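Local coordinates for terminal oxygenase component of carbazole 1,9a-dioxygenase (Sphingomonas, PDB 3GKQ), which probably catalyses the angular dioxygenation of carbazole at a mononuclear non-haem iron, using electrons passed through its Rieske [2Fe-2S] cluster, at residues N30-V35 and H146-D151; R130-L135 and G155-D160; I263-P268 and I364-L369; Q283-V288 and Y297-G302. All blocks are in the same frame, centred on the assembly; numbering follows the deposited sequence.

Contact 1 (N30-V35 and H146-D151); sequences NHWYPV and HDLAED
Trp-32 and Asp-151 mark the nearest approach of the two backbones, their CA atoms 6.1 Å apart where strand 31-35 passes a loop containing the 3-10 segment 148-150. No backbone group bonds directly to a backbone group at this point; one water instead donates to both Trp-32 O and Asp-151 O. The carboxylate of Asp-151 supplies the closer link. Asp-151 OD2 accepts the backbone N of Trp-32 at 2.8 Å and His-146 NE2 at 2.7 Å, the two donors arriving from opposite faces of the carboxylate plane. Asp-151 OD1 takes His-31 ND1 at 2.9 Å, almost in the imidazole plane but 37° above that of the carboxylate. Three N-H groups thus fix the rotation of this buried acid, which probably stays ionised. With CG anti to the carbonyl carbon (chi1 -70°), the indole of Trp-32 swings toward the loop, where Trp-32 NE1 makes a nearly straight bond to His-146 O, 3.0 Å. The five-membered ring also turns an edge to the face of the His-146 imidazole, while Leu-148 lays CA over the indole and CD1 3.5 Å from Trp-32 CB. Phe-139 meets Trp-32 edge-to-face, and His-31 NE2 bonds Arg-375 N. Two histidines on one buried carboxylate, beside a G1 beta bulge of Asn-30 and His-31 opposite Val-140, join an outer strand of a three-stranded antiparallel sheet to the loop before strand 161-170.

Contact 2 (R130-L135 and G155-D160); sequences REEKGL and GFLDAD
Lys-133 lays its aliphatic chain across the ring of Phe-156, the lysine chain and the phenylalanine running antiparallel alongside one another. The CG atom of Lys-133 stands 4.3 Å from the ring centroid of Phe-156, 29° off the normal, an off-centre CH-pi contact. A bend at chi2 (-58°) followed by an extended run carries the ammonium beyond the ring to the next turn, where Lys-133 NZ donates to Asp-158 O at 2.6 Å from 28° off the carbonyl plane. NZ has a second acceptor in Leu-161 O. Lys-133 belongs to the type I' turn from Glu-132 to Leu-135, the two-residue connection of the beta hairpin 129-132/135-140, closed by Leu-135 N to Glu-132 O at 2.8 Å; the partner is a type I turn, from Gly-155 to Asp-158. An alanine in place of the lysine is likely to leave the Asp-158 carbonyl without this donor and to uncover part of the Phe-156 ring. Around the lysine, Leu-135 CD1 touches Phe-156 CZ at 3.9 Å, and Glu-132 CB touches Leu-157 CD2, also at 3.9 Å. Edge-to-face contacts with Phe-284 and Trp-286 tie the same phenyl ring to strand 282-289 of the seven-stranded sheet.

Contact 3 (I263-P268 and I364-L369); sequences ISVWLP and IEWRRL
Trp-366, reaching from helix 361-373 toward strand 262-266, buries more surface in this contact than any other residue, and Val-265 and Leu-267 come next. Val-265 comes over one face of the indole. Its CG2 stands 4.1 Å from the centroid of the six-membered ring of Trp-366, only 17° off the normal, which meets the geometry of a CH-pi contact. The other branch, Val-265 CG1, touches Trp-366 CE3 at 3.6 Å. CG2, anti to the backbone N, is thus placed over the six-membered ring near its rim, while CG1 (chi1 63°) packs beside the rim, against CE3 and CB. Leu-267 approaches the far end of the indole: its CD2 lies 4.1 Å from Trp-366 CH2, and its backbone N sits at the ring edge beside CZ3. The same leucine also meets the next turn of the helix, Leu-267 CG lying 4.1 Å from Leu-369 CD2. No hydrogen bond crosses between the segments, so the join is apolar packing, well buried. A chi1 of 148°, some 30° short of fully anti to N, accompanies the turn of the Trp-366 indole toward Val-265 and Leu-267. Tyr-21 meets the same indole with its plane at about 85°. A helix is thereby laid against an antiparallel sheet of seven strands, consistent with the helix-on-sheet architecture of the Bet v 1-like catalytic domain of ring-hydroxylating oxygenases.

Contact 4 (Q283-V288 and Y297-G302); sequences QFEWYV and YLQMLG
Glu-285 and Tyr-297 meet on one face of an antiparallel strand pair whose backbones are bonded at Phe-284/Met-300 and Trp-286/Leu-298. Glu-285 stretches out beyond CG, and its carboxylate stands almost perpendicular (89°) to the Tyr-297 ring, at the ring's edge. Tyr-297 OH donates to OE2 of Glu-285; the modelled separation of 2.4 Å is very short, and its exact value is doubtful. Glu-285 OE1 accepts Tyr-287 OH at 2.6 Å on its anti side. The two tyrosines differ at the first torsion, Tyr-297 with CG anti to the backbone N (chi1 174°) and Tyr-287 with CG anti to the carbonyl carbon, yet they lie side by side with planes only 5° apart. They touch rim to rim, Tyr-287 CE1 to Tyr-297 CE1 at 3.9 Å. A phenylalanine in place of Tyr-287 would probably keep this ring contact but leave OE1 of Glu-285 without its hydroxyl mate and the carboxylate freer to turn. On the opposite face, Trp-286 CB lies 3.8 Å from Leu-298 CB, and Trp-286 CZ3 lies 3.7 Å from Met-300 CG, before bends at chi2 and chi3 lead the thioether away. This is a beta hairpin of the catalytic domain whose tyrosine-carboxylate face borders the iron site: the Glu-285 side chain is about 6 Å from a bound iron(II) ion.

In the fold
Contact 4 lies within the seven-stranded sheet and contact 3 packs a helix on another of its strands; contacts 1 and 2 press on contact 4 from outside. Contacts 1 and 2, centres 12 Å apart, abut where Trp-32 CH2 reaches Arg-130 CG at 3.3 Å. Against contact 4, Pro-34 CD packs on Trp-286 CD1 at 3.3 Å, and Leu-135 CD1 on Met-300 CE at 3.6 Å. Contact 1 reaches contact 3 through Pro-268. Contacts 3 and 4 do not touch, their nearest atoms about 5 Å apart. Contact 4 lies nearest the mononuclear iron, the Tyr-297 side chain about 5 Å from that of Asp-334, an iron ligand; in contact 3 the Val-265 side chain is about 13 Å from a bound iron.

Contact 1 (N30-V35 and H146-D151)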
# COMPACT_ATOMS: atom_id res chain seq x y z
N ASN A 30 -13.56 -17.86 -21.18
CA ASN A 30 -14.31 -18.38 -22.32
C ASN A 30 -15.75 -17.87 -22.41
O ASN A 30 -16.68 -18.61 -22.71
CB ASN A 30 -14.28 -19.92 -22.31
CG ASN A 30 -12.87 -20.47 -22.48
OD1 ASN A 30 -12.18 -20.14 -23.45
ND2 ASN A 30 -12.44 -21.30 -21.54
N HIS A 31 -15.92 -16.57 -22.15
CA HIS A 31 -17.22 -15.91 -22.21
C HIS A 31 -17.03 -14.51 -22.78
O HIS A 31 -15.92 -13.97 -22.76
CB HIS A 31 -17.83 -15.79 -20.81
CG HIS A 31 -18.33 -17.08 -20.24
ND1 HIS A 31 -19.56 -17.61 -20.56
CD2 HIS A 31 -17.77 -17.94 -19.35
CE1 HIS A 31 -19.74 -18.74 -19.89
NE2 HIS A 31 -18.67 -18.96 -19.15
N TRP A 32 -18.12 -13.92 -23.27
CA TRP A 32 -18.09 -12.57 -23.82
C TRP A 32 -18.35 -11.58 -22.69
O TRP A 32 -19.16 -11.84 -21.80
CB TRP A 32 -19.19 -12.36 -24.88
CG TRP A 32 -18.98 -13.09 -26.17
CD1 TRP A 32 -19.48 -14.31 -26.51
CD2 TRP A 32 -18.22 -12.63 -27.29
NE1 TRP A 32 -19.09 -14.64 -27.78
CE2 TRP A 32 -18.32 -13.63 -28.29
CE3 TRP A 32 -17.48 -11.47 -27.56
CZ2 TRP A 32 -17.69 -13.50 -29.54
CZ3 TRP A 32 -16.86 -11.35 -28.80
CH2 TRP A 32 -16.97 -12.36 -29.77
N TYR A 33 -17.66 -10.45 -22.74
CA TYR A 33 -17.80 -9.41 -21.73
C TYR A 33 -17.77 -8.04 -22.40
O TYR A 33 -16.94 -7.78 -23.27
CB TYR A 33 -16.63 -9.46 -20.74
CG TYR A 33 -16.62 -10.66 -19.82
CD1 TYR A 33 -17.38 -10.67 -18.64
CD2 TYR A 33 -15.85 -11.78 -20.12
CE1 TYR A 33 -17.36 -11.78 -17.78
CE2 TYR A 33 -15.82 -12.89 -19.27
CZ TYR A 33 -16.58 -12.87 -18.11
OH TYR A 33 -16.55 -13.97 -17.27
N PRO A 34 -18.68 -7.14 -22.01
CA PRO A 34 -18.71 -5.80 -22.59
C PRO A 34 -17.64 -5.00 -21.84
O PRO A 34 -17.50 -5.15 -20.63
CB PRO A 34 -20.12 -5.31 -22.29
CG PRO A 34 -20.41 -5.95 -20.95
CD PRO A 34 -19.85 -7.36 -21.13
N VAL A 35 -16.88 -4.16 -22.54
CA VAL A 35 -15.82 -3.41 -21.87
C VAL A 35 -15.91 -1.90 -22.02
O VAL A 35 -15.35 -1.16 -21.20
CB VAL A 35 -14.43 -3.85 -22.36
CG1 VAL A 35 -14.21 -5.32 -22.03
CG2 VAL A 35 -14.30 -3.61 -23.86
N HIS A 146 -18.62 -18.84 -28.87
CA HIS A 146 -19.98 -19.30 -29.12
C HIS A 146 -20.73 -18.01 -29.44
O HIS A 146 -20.12 -16.94 -29.44
CB HIS A 146 -20.57 -19.95 -27.86
CG HIS A 146 -20.18 -19.26 -26.59
ND1 HIS A 146 -19.01 -19.54 -25.92
CD2 HIS A 146 -20.79 -18.28 -25.89
CE1 HIS A 146 -18.91 -18.76 -24.86
NE2 HIS A 146 -19.98 -17.98 -24.82
N ASP A 147 -22.03 -18.10 -29.70
CA ASP A 147 -22.82 -16.91 -30.01
C ASP A 147 -22.87 -15.95 -28.83
O ASP A 147 -23.00 -16.38 -27.68
CB ASP A 147 -24.26 -17.29 -30.37
CG ASP A 147 -24.36 -18.07 -31.67
OD1 ASP A 147 -23.90 -17.55 -32.71
OD2 ASP A 147 -24.90 -19.20 -31.65
N LEU A 148 -22.80 -14.66 -29.12
CA LEU A 148 -22.85 -13.63 -28.09
C LEU A 148 -24.16 -13.74 -27.31
O LEU A 148 -24.21 -13.45 -26.11
CB LEU A 148 -22.77 -12.24 -28.72
CG LEU A 148 -22.97 -11.07 -27.74
CD1 LEU A 148 -21.83 -11.06 -26.72
CD2 LEU A 148 -23.02 -9.75 -28.50
N ALA A 149 -25.21 -14.17 -28.01
CA ALA A 149 -26.54 -14.32 -27.42
C ALA A 149 -26.55 -15.25 -26.21
O ALA A 149 -27.42 -15.14 -25.35
CB ALA A 149 -27.53 -14.81 -28.48
N GLU A 150 -25.60 -16.17 -26.15
CA GLU A 150 -25.53 -17.10 -25.03
C GLU A 150 -24.98 -16.46 -23.76
O GLU A 150 -25.15 -17.00 -22.67
CB GLU A 150 -24.65 -18.31 -25.39
CG GLU A 150 -25.32 -19.36 -26.25
CD GLU A 150 -24.50 -20.64 -26.35
OE1 GLU A 150 -24.14 -21.20 -25.29
OE2 GLU A 150 -24.21 -21.08 -27.48
N ASP A 151 -24.32 -15.30 -23.91
CA ASP A 151 -23.74 -14.61 -22.76
C ASP A 151 -24.41 -13.30 -22.34
O ASP A 151 -23.82 -12.52 -21.60
CB ASP A 151 -22.24 -14.34 -23.00
CG ASP A 151 -21.39 -15.58 -22.85
OD1 ASP A 151 -21.80 -16.51 -22.13
OD2 ASP A 151 -20.29 -15.63 -23.44
O HOH W 1 -21.73 -10.67 -21.55

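Contact 2 (R130-L135 and G155-D160)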
# COMPACT_ATOMS: atom_id res chain seq x y z
N ARG A 130 -17.25 -8.17 -30.75
CA ARG A 130 -18.64 -8.10 -31.18
C ARG A 130 -19.12 -6.75 -30.70
O ARG A 130 -18.85 -6.36 -29.56
CB ARG A 130 -19.50 -9.20 -30.54
CG ARG A 130 -19.37 -10.59 -31.17
CD ARG A 130 -19.87 -10.62 -32.61
NE ARG A 130 -21.29 -10.27 -32.72
CZ ARG A 130 -22.30 -11.10 -32.47
NH1 ARG A 130 -22.06 -12.36 -32.09
NH2 ARG A 130 -23.55 -10.68 -32.61
N GLU A 131 -19.82 -6.02 -31.55
CA GLU A 131 -20.32 -4.71 -31.17
C GLU A 131 -21.83 -4.69 -31.39
O GLU A 131 -22.30 -4.75 -32.52
CB GLU A 131 -19.62 -3.64 -32.00
CG GLU A 131 -20.02 -2.22 -31.68
CD GLU A 131 -19.03 -1.22 -32.24
OE1 GLU A 131 -18.38 -1.55 -33.26
OE2 GLU A 131 -18.90 -0.12 -31.68
N GLU A 132 -22.57 -4.63 -30.29
CA GLU A 132 -24.03 -4.62 -30.35
C GLU A 132 -24.60 -3.72 -29.28
O GLU A 132 -24.00 -3.53 -28.21
CB GLU A 132 -24.58 -6.03 -30.12
CG GLU A 132 -24.02 -7.13 -31.02
CD GLU A 132 -24.40 -6.95 -32.47
OE1 GLU A 132 -25.55 -6.56 -32.75
OE2 GLU A 132 -23.55 -7.22 -33.35
N LYS A 133 -25.77 -3.16 -29.56
CA LYS A 133 -26.47 -2.29 -28.62
C LYS A 133 -25.60 -1.20 -28.00
O LYS A 133 -25.75 -0.89 -26.82
CB LYS A 133 -27.08 -3.15 -27.51
CG LYS A 133 -28.06 -4.19 -28.02
CD LYS A 133 -29.18 -3.53 -28.81
CE LYS A 133 -30.14 -4.56 -29.38
NZ LYS A 133 -31.21 -3.90 -30.18
N GLY A 134 -24.70 -0.64 -28.80
CA GLY A 134 -23.84 0.42 -28.31
C GLY A 134 -22.73 -0.03 -27.39
O GLY A 134 -22.12 0.79 -26.70
N LEU A 135 -22.45 -1.32 -27.37
CA LEU A 135 -21.39 -1.86 -26.51
C LEU A 135 -20.38 -2.69 -27.29
O LEU A 135 -20.72 -3.36 -28.26
CB LEU A 135 -21.99 -2.74 -25.42
CG LEU A 135 -22.88 -2.10 -24.35
CD1 LEU A 135 -23.61 -3.19 -23.58
CD2 LEU A 135 -22.03 -1.24 -23.43
N GLY A 155 -33.51 -11.44 -24.71
CA GLY A 155 -34.08 -10.22 -25.23
C GLY A 155 -33.18 -9.00 -25.34
O GLY A 155 -33.58 -7.98 -25.89
N PHE A 156 -31.96 -9.09 -24.80
CA PHE A 156 -31.07 -7.94 -24.87
C PHE A 156 -30.71 -7.58 -26.31
O PHE A 156 -30.52 -6.41 -26.64
CB PHE A 156 -29.78 -8.21 -24.10
CG PHE A 156 -28.84 -7.03 -24.09
CD1 PHE A 156 -29.15 -5.89 -23.36
CD2 PHE A 156 -27.67 -7.06 -24.83
CE1 PHE A 156 -28.31 -4.78 -23.38
CE2 PHE A 156 -26.82 -5.96 -24.86
CZ PHE A 156 -27.14 -4.82 -24.14
N LEU A 157 -30.62 -8.59 -27.17
CA LEU A 157 -30.26 -8.35 -28.57
C LEU A 157 -31.45 -8.22 -29.51
O LEU A 157 -31.28 -8.25 -30.73
CB LEU A 157 -29.33 -9.47 -29.06
CG LEU A 157 -28.03 -9.67 -28.29
CD1 LEU A 157 -27.29 -10.88 -28.83
CD2 LEU A 157 -27.16 -8.42 -28.40
N ASP A 158 -32.66 -8.06 -28.97
CA ASP A 158 -33.83 -7.91 -29.83
C ASP A 158 -33.65 -6.71 -30.75
O ASP A 158 -33.18 -5.65 -30.32
CB ASP A 158 -35.10 -7.73 -29.00
CG ASP A 158 -35.56 -9.02 -28.35
OD1 ASP A 158 -35.09 -10.10 -28.77
OD2 ASP A 158 -36.40 -8.97 -27.42
N ALA A 159 -34.02 -6.88 -32.01
CA ALA A 159 -33.87 -5.83 -33.01
C ALA A 159 -34.51 -4.49 -32.64
O ALA A 159 -33.93 -3.44 -32.88
CB ALA A 159 -34.44 -6.31 -34.35
N ASP A 160 -35.70 -4.54 -32.04
CA ASP A 160 -36.42 -3.33 -31.67
C ASP A 160 -36.09 -2.75 -30.30
O ASP A 160 -36.77 -1.82 -29.83
CB ASP A 160 -37.92 -3.59 -31.76
CG ASP A 160 -38.40 -4.61 -30.75
OD1 ASP A 160 -37.66 -5.59 -30.50
OD2 ASP A 160 -39.51 -4.44 -30.20

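Contact 3 (I263-P268 and I364-L369)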
# COMPACT_ATOMS: atom_id res chain seq x y z
N ILE A 263 -36.91 -10.70 -12.11
CA ILE A 263 -35.47 -10.50 -11.97
C ILE A 263 -34.77 -11.81 -12.29
O ILE A 263 -35.25 -12.89 -11.93
CB ILE A 263 -35.10 -10.08 -10.54
CG1 ILE A 263 -35.92 -8.85 -10.13
CG2 ILE A 263 -33.62 -9.75 -10.46
CD1 ILE A 263 -35.62 -8.36 -8.73
N SER A 264 -33.64 -11.73 -12.99
CA SER A 264 -32.89 -12.92 -13.35
C SER A 264 -31.41 -12.60 -13.55
O SER A 264 -31.05 -11.48 -13.89
CB SER A 264 -33.47 -13.53 -14.64
OG SER A 264 -33.49 -12.59 -15.69
N VAL A 265 -30.56 -13.60 -13.31
CA VAL A 265 -29.12 -13.42 -13.47
C VAL A 265 -28.63 -14.48 -14.45
O VAL A 265 -29.10 -15.62 -14.42
CB VAL A 265 -28.38 -13.54 -12.11
CG1 VAL A 265 -28.55 -14.95 -11.53
CG2 VAL A 265 -26.90 -13.21 -12.30
N TRP A 266 -27.69 -14.11 -15.31
CA TRP A 266 -27.18 -15.04 -16.32
C TRP A 266 -25.66 -15.07 -16.42
O TRP A 266 -24.99 -14.07 -16.17
CB TRP A 266 -27.74 -14.65 -17.69
CG TRP A 266 -29.21 -14.37 -17.65
CD1 TRP A 266 -29.82 -13.24 -17.19
CD2 TRP A 266 -30.25 -15.29 -17.99
NE1 TRP A 266 -31.19 -13.41 -17.21
CE2 TRP A 266 -31.48 -14.65 -17.69
CE3 TRP A 266 -30.27 -16.60 -18.50
CZ2 TRP A 266 -32.71 -15.28 -17.90
CZ3 TRP A 266 -31.50 -17.22 -18.71
CH2 TRP A 266 -32.71 -16.56 -18.40
N LEU A 267 -25.11 -16.23 -16.78
CA LEU A 267 -23.67 -16.36 -16.96
C LEU A 267 -23.33 -15.44 -18.13
O LEU A 267 -24.13 -15.28 -19.05
CB LEU A 267 -23.30 -17.81 -17.31
CG LEU A 267 -23.05 -18.75 -16.13
CD1 LEU A 267 -22.89 -20.18 -16.64
CD2 LEU A 267 -21.79 -18.31 -15.39
N PRO A 268 -22.14 -14.82 -18.12
CA PRO A 268 -21.06 -14.92 -17.12
C PRO A 268 -21.27 -14.13 -15.83
O PRO A 268 -20.42 -14.14 -14.94
CB PRO A 268 -19.85 -14.43 -17.90
CG PRO A 268 -20.44 -13.32 -18.73
CD PRO A 268 -21.74 -13.93 -19.23
N ILE A 364 -28.06 -18.66 -3.92
CA ILE A 364 -27.49 -19.99 -3.81
C ILE A 364 -27.69 -20.74 -5.13
O ILE A 364 -26.79 -21.46 -5.58
CB ILE A 364 -28.14 -20.78 -2.66
CG1 ILE A 364 -27.73 -20.16 -1.32
CG2 ILE A 364 -27.71 -22.24 -2.70
CD1 ILE A 364 -28.45 -20.73 -0.12
N GLU A 365 -28.85 -20.57 -5.75
CA GLU A 365 -29.11 -21.24 -7.03
C GLU A 365 -28.18 -20.69 -8.10
O GLU A 365 -27.76 -21.42 -8.99
CB GLU A 365 -30.57 -21.05 -7.45
CG GLU A 365 -31.56 -21.91 -6.68
CD GLU A 365 -31.21 -23.39 -6.78
OE1 GLU A 365 -31.09 -23.91 -7.91
OE2 GLU A 365 -31.07 -24.04 -5.72
N TRP A 366 -27.87 -19.40 -8.01
CA TRP A 366 -26.97 -18.78 -8.98
C TRP A 366 -25.55 -19.34 -8.80
O TRP A 366 -24.88 -19.69 -9.78
CB TRP A 366 -26.97 -17.26 -8.81
CG TRP A 366 -25.66 -16.60 -9.12
CD1 TRP A 366 -24.78 -16.06 -8.21
CD2 TRP A 366 -25.05 -16.44 -10.41
NE1 TRP A 366 -23.67 -15.58 -8.86
CE2 TRP A 366 -23.81 -15.79 -10.21
CE3 TRP A 366 -25.44 -16.78 -11.71
CZ2 TRP A 366 -22.94 -15.48 -11.27
CZ3 TRP A 366 -24.58 -16.47 -12.76
CH2 TRP A 366 -23.35 -15.82 -12.53
N ARG A 367 -25.09 -19.43 -7.56
CA ARG A 367 -23.75 -19.94 -7.29
C ARG A 367 -23.59 -21.37 -7.79
O ARG A 367 -22.54 -21.74 -8.31
CB ARG A 367 -23.45 -19.83 -5.78
CG ARG A 367 -23.98 -18.51 -5.21
CD ARG A 367 -23.08 -17.79 -4.22
NE ARG A 367 -23.04 -18.42 -2.91
CZ ARG A 367 -23.07 -17.76 -1.76
NH1 ARG A 367 -23.15 -16.44 -1.72
NH2 ARG A 367 -22.99 -18.44 -0.62
N ARG A 368 -24.65 -22.18 -7.64
CA ARG A 368 -24.62 -23.56 -8.10
C ARG A 368 -24.59 -23.62 -9.63
O ARG A 368 -23.78 -24.34 -10.22
CB ARG A 368 -25.84 -24.33 -7.59
CG ARG A 368 -25.89 -24.51 -6.07
CD ARG A 368 -27.24 -25.06 -5.63
NE ARG A 368 -27.46 -26.42 -6.11
CZ ARG A 368 -27.10 -27.52 -5.44
NH1 ARG A 368 -26.50 -27.41 -4.26
NH2 ARG A 368 -27.33 -28.72 -5.95
N LEU A 369 -25.47 -22.85 -10.26
CA LEU A 369 -25.54 -22.82 -11.72
C LEU A 369 -24.24 -22.28 -12.31
O LEU A 369 -23.68 -22.86 -13.24
CB LEU A 369 -26.73 -21.97 -12.18
CG LEU A 369 -26.91 -21.80 -13.70
CD1 LEU A 369 -28.39 -21.77 -14.05
CD2 LEU A 369 -26.22 -20.53 -14.16

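Contact 4 (Q283-V288 and Y297-G302)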
# COMPACT_ATOMS: atom_id res chain seq x y z
N GLN A 283 -33.91 -2.97 -17.22
CA GLN A 283 -32.53 -2.71 -16.84
C GLN A 283 -31.66 -3.96 -16.91
O GLN A 283 -32.05 -5.04 -16.46
CB GLN A 283 -32.47 -2.10 -15.44
CG GLN A 283 -31.07 -1.63 -15.06
CD GLN A 283 -31.08 -0.74 -13.84
OE1 GLN A 283 -31.95 0.11 -13.69
NE2 GLN A 283 -30.09 -0.92 -12.96
N PHE A 284 -30.47 -3.79 -17.48
CA PHE A 284 -29.49 -4.87 -17.63
C PHE A 284 -28.20 -4.40 -16.95
O PHE A 284 -27.76 -3.28 -17.19
CB PHE A 284 -29.21 -5.13 -19.11
CG PHE A 284 -30.44 -5.49 -19.91
CD1 PHE A 284 -30.86 -6.82 -20.01
CD2 PHE A 284 -31.15 -4.51 -20.59
CE1 PHE A 284 -31.97 -7.16 -20.78
CE2 PHE A 284 -32.27 -4.84 -21.36
CZ PHE A 284 -32.68 -6.17 -21.46
N GLU A 285 -27.60 -5.26 -16.13
CA GLU A 285 -26.36 -4.88 -15.44
C GLU A 285 -25.26 -5.93 -15.57
O GLU A 285 -25.52 -7.13 -15.45
CB GLU A 285 -26.61 -4.67 -13.94
CG GLU A 285 -27.72 -3.72 -13.59
CD GLU A 285 -27.68 -3.32 -12.12
OE1 GLU A 285 -27.40 -4.19 -11.27
OE2 GLU A 285 -27.92 -2.13 -11.83
N TRP A 286 -24.04 -5.46 -15.81
CA TRP A 286 -22.86 -6.32 -15.91
C TRP A 286 -21.93 -5.93 -14.77
O TRP A 286 -21.91 -4.78 -14.34
CB TRP A 286 -22.13 -6.10 -17.24
CG TRP A 286 -22.62 -6.94 -18.39
CD1 TRP A 286 -22.10 -8.13 -18.82
CD2 TRP A 286 -23.70 -6.63 -19.28
NE1 TRP A 286 -22.79 -8.58 -19.92
CE2 TRP A 286 -23.78 -7.68 -20.23
CE3 TRP A 286 -24.62 -5.57 -19.37
CZ2 TRP A 286 -24.74 -7.70 -21.25
CZ3 TRP A 286 -25.57 -5.59 -20.39
CH2 TRP A 286 -25.62 -6.65 -21.31
N TYR A 287 -21.16 -6.90 -14.29
CA TYR A 287 -20.19 -6.69 -13.22
C TYR A 287 -18.94 -7.36 -13.77
O TYR A 287 -18.60 -8.48 -13.38
CB TYR A 287 -20.66 -7.40 -11.95
CG TYR A 287 -22.11 -7.15 -11.63
CD1 TYR A 287 -22.51 -5.97 -11.01
CD2 TYR A 287 -23.09 -8.07 -12.00
CE1 TYR A 287 -23.87 -5.71 -10.76
CE2 TYR A 287 -24.43 -7.82 -11.76
CZ TYR A 287 -24.82 -6.65 -11.14
OH TYR A 287 -26.15 -6.41 -10.91
N VAL A 288 -18.27 -6.67 -14.68
CA VAL A 288 -17.09 -7.20 -15.34
C VAL A 288 -15.83 -7.10 -14.50
O VAL A 288 -15.40 -6.01 -14.12
CB VAL A 288 -16.86 -6.48 -16.69
CG1 VAL A 288 -15.75 -7.18 -17.46
CG2 VAL A 288 -18.15 -6.45 -17.49
N TYR A 297 -18.90 -1.75 -13.35
CA TYR A 297 -20.34 -1.83 -13.18
C TYR A 297 -20.98 -1.13 -14.37
O TYR A 297 -20.95 0.09 -14.48
CB TYR A 297 -20.73 -1.17 -11.86
CG TYR A 297 -22.22 -1.04 -11.60
CD1 TYR A 297 -23.10 -2.08 -11.93
CD2 TYR A 297 -22.75 0.10 -10.99
CE1 TYR A 297 -24.46 -1.98 -11.66
CE2 TYR A 297 -24.11 0.21 -10.71
CZ TYR A 297 -24.96 -0.84 -11.05
OH TYR A 297 -26.30 -0.76 -10.75
N LEU A 298 -21.55 -1.93 -15.28
CA LEU A 298 -22.19 -1.44 -16.50
C LEU A 298 -23.71 -1.47 -16.33
O LEU A 298 -24.28 -2.53 -16.08
CB LEU A 298 -21.80 -2.34 -17.67
CG LEU A 298 -21.50 -1.80 -19.07
CD1 LEU A 298 -22.03 -2.81 -20.09
CD2 LEU A 298 -22.13 -0.44 -19.30
N GLN A 299 -24.34 -0.31 -16.46
CA GLN A 299 -25.80 -0.20 -16.31
C GLN A 299 -26.44 0.15 -17.64
O GLN A 299 -26.22 1.24 -18.16
CB GLN A 299 -26.14 0.90 -15.31
CG GLN A 299 -25.64 0.67 -13.91
CD GLN A 299 -25.73 1.92 -13.07
OE1 GLN A 299 -24.96 2.86 -13.25
NE2 GLN A 299 -26.69 1.95 -12.15
N MET A 300 -27.25 -0.76 -18.19
CA MET A 300 -27.92 -0.51 -19.46
C MET A 300 -29.43 -0.45 -19.27
O MET A 300 -30.00 -1.24 -18.52
CB MET A 300 -27.60 -1.61 -20.48
CG MET A 300 -26.13 -1.98 -20.62
SD MET A 300 -25.06 -0.60 -20.98
CE MET A 300 -25.53 -0.24 -22.68
N LEU A 301 -30.07 0.49 -19.96
CA LEU A 301 -31.52 0.63 -19.91
C LEU A 301 -32.03 0.41 -21.33
O LEU A 301 -31.52 1.01 -22.29
CB LEU A 301 -31.94 2.01 -19.41
CG LEU A 301 -31.71 2.31 -17.93
CD1 LEU A 301 -32.35 3.64 -17.59
CD2 LEU A 301 -32.30 1.20 -17.07
N GLY A 302 -33.01 -0.46 -21.47
CA GLY A 302 -33.55 -0.73 -22.79
C GLY A 302 -35.04 -0.44 -22.88
O GLY A 302 -35.77 -0.54 -21.90